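Local coordinates for NTF2 domain-containing protein (Chaetomium thermophilum, PDB 4X2H) that is of uncharacterised function but carries an NTF2 domain, a fold that in its relatives commonly mediates protein-protein binding in nuclear transport and mRNA export, at residues Ser27-Tyr36 and Arg171-Lys179. Numbering follows the deposited sequence.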
loop_
_atom_site.group_PDB
_atom_site.type_symbol
_atom_site.label_atom_id
_atom_site.label_comp_id
_atom_site.label_asym_id
_atom_site.label_seq_id
_atom_site.Cartn_x
_atom_site.Cartn_y
_atom_site.Cartn_z
ATOM N N SER B 27 -19.282 3.124 -4.335
ATOM C CA SER B 27 -19.245 3.188 -5.791
ATOM C C SER B 27 -17.813 3.098 -6.325
ATOM O O SER B 27 -17.604 2.900 -7.524
ATOM C CB SER B 27 -19.905 4.473 -6.290
ATOM O OG SER B 27 -19.088 5.600 -6.038
ATOM N N GLY B 28 -16.836 3.232 -5.433
ATOM C CA GLY B 28 -15.435 3.150 -5.816
ATOM C C GLY B 28 -14.874 1.736 -5.802
ATOM O O GLY B 28 -13.698 1.532 -6.099
ATOM N N TYR B 29 -15.714 0.762 -5.458
ATOM C CA TYR B 29 -15.298 -0.643 -5.377
ATOM C C TYR B 29 -15.782 -1.449 -6.577
ATOM O O TYR B 29 -16.725 -1.048 -7.260
ATOM C CB TYR B 29 -15.820 -1.273 -4.090
ATOM C CG TYR B 29 -15.186 -0.708 -2.844
ATOM C CD1 TYR B 29 -15.565 0.536 -2.354
ATOM C CD2 TYR B 29 -14.202 -1.409 -2.160
ATOM C CE1 TYR B 29 -14.994 1.059 -1.220
ATOM C CE2 TYR B 29 -13.622 -0.887 -1.014
ATOM C CZ TYR B 29 -14.021 0.349 -0.559
ATOM O OH TYR B 29 -13.456 0.879 0.571
ATOM N N VAL B 30 -15.149 -2.596 -6.825
ATOM C CA VAL B 30 -15.492 -3.413 -7.987
ATOM C C VAL B 30 -16.884 -4.033 -7.885
ATOM O O VAL B 30 -17.491 -4.344 -8.906
ATOM C CB VAL B 30 -14.473 -4.558 -8.210
ATOM C CG1 VAL B 30 -13.109 -3.996 -8.614
ATOM C CG2 VAL B 30 -14.388 -5.468 -6.977
ATOM N N ASN B 31 -17.390 -4.200 -6.666
ATOM C CA ASN B 31 -18.639 -4.934 -6.447
ATOM C C ASN B 31 -19.810 -4.426 -7.283
ATOM O O ASN B 31 -20.572 -5.219 -7.835
ATOM C CB ASN B 31 -19.042 -4.887 -4.970
ATOM C CG ASN B 31 -18.005 -5.506 -4.067
ATOM O OD1 ASN B 31 -16.810 -5.244 -4.206
ATOM N ND2 ASN B 31 -18.455 -6.344 -3.134
ATOM N N ASN B 32 -19.947 -3.108 -7.373
ATOM C CA ASN B 32 -21.088 -2.505 -8.057
ATOM C C ASN B 32 -20.730 -2.029 -9.462
ATOM O O ASN B 32 -21.279 -1.042 -9.954
ATOM C CB ASN B 32 -21.640 -1.344 -7.227
ATOM C CG ASN B 32 -22.101 -1.787 -5.850
ATOM O OD1 ASN B 32 -22.569 -2.913 -5.671
ATOM N ND2 ASN B 32 -21.963 -0.905 -4.866
ATOM N N ASN B 33 -19.808 -2.743 -10.101
ATOM C CA ASN B 33 -19.412 -2.446 -11.472
ATOM C C ASN B 33 -20.043 -3.446 -12.436
ATOM O O ASN B 33 -20.019 -4.654 -12.194
ATOM C CB ASN B 33 -17.887 -2.460 -11.606
ATOM C CG ASN B 33 -17.426 -2.157 -13.019
ATOM O OD1 ASN B 33 -17.093 -3.060 -13.785
ATOM N ND2 ASN B 33 -17.417 -0.880 -13.371
ATOM N N ALA B 34 -20.611 -2.928 -13.521
ATOM C CA ALA B 34 -21.356 -3.739 -14.479
ATOM C C ALA B 34 -20.490 -4.810 -15.135
ATOM O O ALA B 34 -20.862 -5.982 -15.187
ATOM C CB ALA B 34 -21.968 -2.841 -15.548
ATOM N N THR B 35 -19.333 -4.403 -15.642
ATOM C CA THR B 35 -18.465 -5.311 -16.377
ATOM C C THR B 35 -17.828 -6.361 -15.465
ATOM O O THR B 35 -17.788 -7.543 -15.807
ATOM C CB THR B 35 -17.368 -4.528 -17.123
ATOM O OG1 THR B 35 -17.952 -3.878 -18.258
ATOM C CG2 THR B 35 -16.251 -5.445 -17.603
ATOM N N TYR B 36 -17.327 -5.943 -14.310
ATOM C CA TYR B 36 -16.704 -6.893 -13.396
ATOM C C TYR B 36 -17.739 -7.856 -12.830
ATOM O O TYR B 36 -17.431 -9.017 -12.572
ATOM C CB TYR B 36 -15.972 -6.159 -12.274
ATOM C CG TYR B 36 -14.618 -5.634 -12.693
ATOM C CD1 TYR B 36 -13.701 -6.454 -13.336
ATOM C CD2 TYR B 36 -14.268 -4.319 -12.464
ATOM C CE1 TYR B 36 -12.459 -5.976 -13.725
ATOM C CE2 TYR B 36 -13.031 -3.830 -12.850
ATOM C CZ TYR B 36 -12.134 -4.661 -13.479
ATOM O OH TYR B 36 -10.906 -4.167 -13.862
ATOM N N ARG B 171 -15.500 6.679 -11.763
ATOM C CA ARG B 171 -14.207 6.250 -11.263
ATOM C C ARG B 171 -13.429 5.512 -12.348
ATOM O O ARG B 171 -13.901 4.508 -12.863
ATOM C CB ARG B 171 -14.415 5.356 -10.038
ATOM C CG ARG B 171 -14.821 6.115 -8.772
ATOM C CD ARG B 171 -13.768 7.139 -8.404
ATOM N NE ARG B 171 -12.441 6.619 -8.707
ATOM C CZ ARG B 171 -11.367 7.365 -8.939
ATOM N NH1 ARG B 171 -10.213 6.770 -9.218
ATOM N NH2 ARG B 171 -11.439 8.693 -8.901
ATOM N N LYS B 172 -12.247 6.017 -12.700
ATOM C CA LYS B 172 -11.435 5.405 -13.754
ATOM C C LYS B 172 -10.809 4.089 -13.307
ATOM O O LYS B 172 -10.588 3.188 -14.130
ATOM C CB LYS B 172 -10.331 6.360 -14.202
ATOM C CG LYS B 172 -10.792 7.467 -15.138
ATOM C CD LYS B 172 -9.614 8.349 -15.529
ATOM C CE LYS B 172 -9.794 8.986 -16.893
ATOM N NZ LYS B 172 -10.837 10.043 -16.895
ATOM N N TYR B 173 -10.510 4.000 -12.014
ATOM C CA TYR B 173 -9.973 2.784 -11.407
ATOM C C TYR B 173 -10.734 2.452 -10.133
ATOM O O TYR B 173 -11.082 3.349 -9.353
ATOM C CB TYR B 173 -8.473 2.944 -11.136
ATOM C CG TYR B 173 -7.707 3.143 -12.419
ATOM C CD1 TYR B 173 -7.565 4.408 -12.977
ATOM C CD2 TYR B 173 -7.171 2.061 -13.105
ATOM C CE1 TYR B 173 -6.890 4.592 -14.170
ATOM C CE2 TYR B 173 -6.493 2.230 -14.297
ATOM C CZ TYR B 173 -6.360 3.497 -14.828
ATOM O OH TYR B 173 -5.691 3.668 -16.019
ATOM N N LEU B 174 -10.996 1.163 -9.933
ATOM C CA LEU B 174 -11.850 0.697 -8.845
ATOM C C LEU B 174 -11.073 -0.115 -7.818
ATOM O O LEU B 174 -10.032 -0.678 -8.125
ATOM C CB LEU B 174 -12.993 -0.146 -9.406
ATOM C CG LEU B 174 -13.895 0.578 -10.402
ATOM C CD1 LEU B 174 -14.775 -0.417 -11.140
ATOM C CD2 LEU B 174 -14.735 1.627 -9.698
ATOM N N ILE B 175 -11.597 -0.182 -6.600
ATOM C CA ILE B 175 -10.944 -0.912 -5.525
ATOM C C ILE B 175 -11.294 -2.393 -5.568
ATOM O O ILE B 175 -12.459 -2.774 -5.417
ATOM C CB ILE B 175 -11.336 -0.371 -4.146
ATOM C CG1 ILE B 175 -11.073 1.132 -4.057
ATOM C CG2 ILE B 175 -10.576 -1.109 -3.049
ATOM C CD1 ILE B 175 -11.824 1.790 -2.935
ATOM N N ALA B 176 -10.271 -3.215 -5.753
ATOM C CA ALA B 176 -10.415 -4.671 -5.731
ATOM C C ALA B 176 -10.070 -5.232 -4.358
ATOM O O ALA B 176 -10.636 -6.238 -3.929
ATOM C CB ALA B 176 -9.534 -5.299 -6.784
ATOM N N SER B 177 -9.117 -4.588 -3.692
ATOM C CA SER B 177 -8.732 -4.934 -2.322
ATOM C C SER B 177 -8.488 -3.663 -1.533
ATOM O O SER B 177 -8.059 -2.651 -2.090
ATOM C CB SER B 177 -7.472 -5.807 -2.285
ATOM O OG SER B 177 -7.698 -7.087 -2.839
ATOM N N HIS B 178 -8.743 -3.734 -0.231
ATOM C CA HIS B 178 -8.608 -2.591 0.648
ATOM C C HIS B 178 -8.310 -3.082 2.051
ATOM O O HIS B 178 -9.052 -3.903 2.582
ATOM C CB HIS B 178 -9.886 -1.751 0.635
ATOM C CG HIS B 178 -9.889 -0.618 1.613
ATOM N ND1 HIS B 178 -11.051 -0.037 2.065
ATOM C CD2 HIS B 178 -8.876 0.046 2.219
ATOM C CE1 HIS B 178 -10.757 0.937 2.910
ATOM N NE2 HIS B 178 -9.444 1.006 3.022
ATOM N N LYS B 179 -7.212 -2.602 2.628
ATOM C CA LYS B 179 -6.925 -2.820 4.039
ATOM C C LYS B 179 -6.761 -1.486 4.739
ATOM O O LYS B 179 -5.969 -0.641 4.319
ATOM C CB LYS B 179 -5.665 -3.652 4.247
ATOM C CG LYS B 179 -5.656 -4.976 3.529
ATOM C CD LYS B 179 -4.339 -5.689 3.772
ATOM C CE LYS B 179 -4.310 -7.060 3.131
ATOM N NZ LYS B 179 -5.435 -7.911 3.604
HETATM O O HOH W 1 -12.504 4.036 -6.912
#
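Y29 lies over I175: I175 CD1 sits 3.6 Å from the centroid of the Y29 ring, a CH-pi contact on one face, while CG2 of I175 meets the CD2–CE2 side. With CG anti to its carbonyl carbon (chi1 -67°), the Y29 ring reaches along the strand to H178, whose ND1 hydrogen-bonds to Y29 OH at 3.0 Å near the ring plane; H178 NE2 is hydrogen-bonded to D151. The backbones of Y29 and I175 form a single beta bridge: I175 N gives a straight bond to G28 O (163°), and V30 N reaches I175 O from above the carbonyl plane. G28 O also accepts from a water shared with Y173 O and, weakly, R171 NE. L174 CB packs on V30 CG1, and L174 CD1 touches both the N33 amide, 3.5 Å from ND2, and the edge of the Y36 ring. N33, CG anti to N (chi1 180°), caps helix 34-39 through OD1 to Y36 N. A leucine in place of Y29 would probably leave H178 ND1 without its hydroxyl partner and I175 without its aromatic face. Thus an apolar core with a buried polar link ties the segment leading into helix 34-39, and its first turn, to strand 173-182.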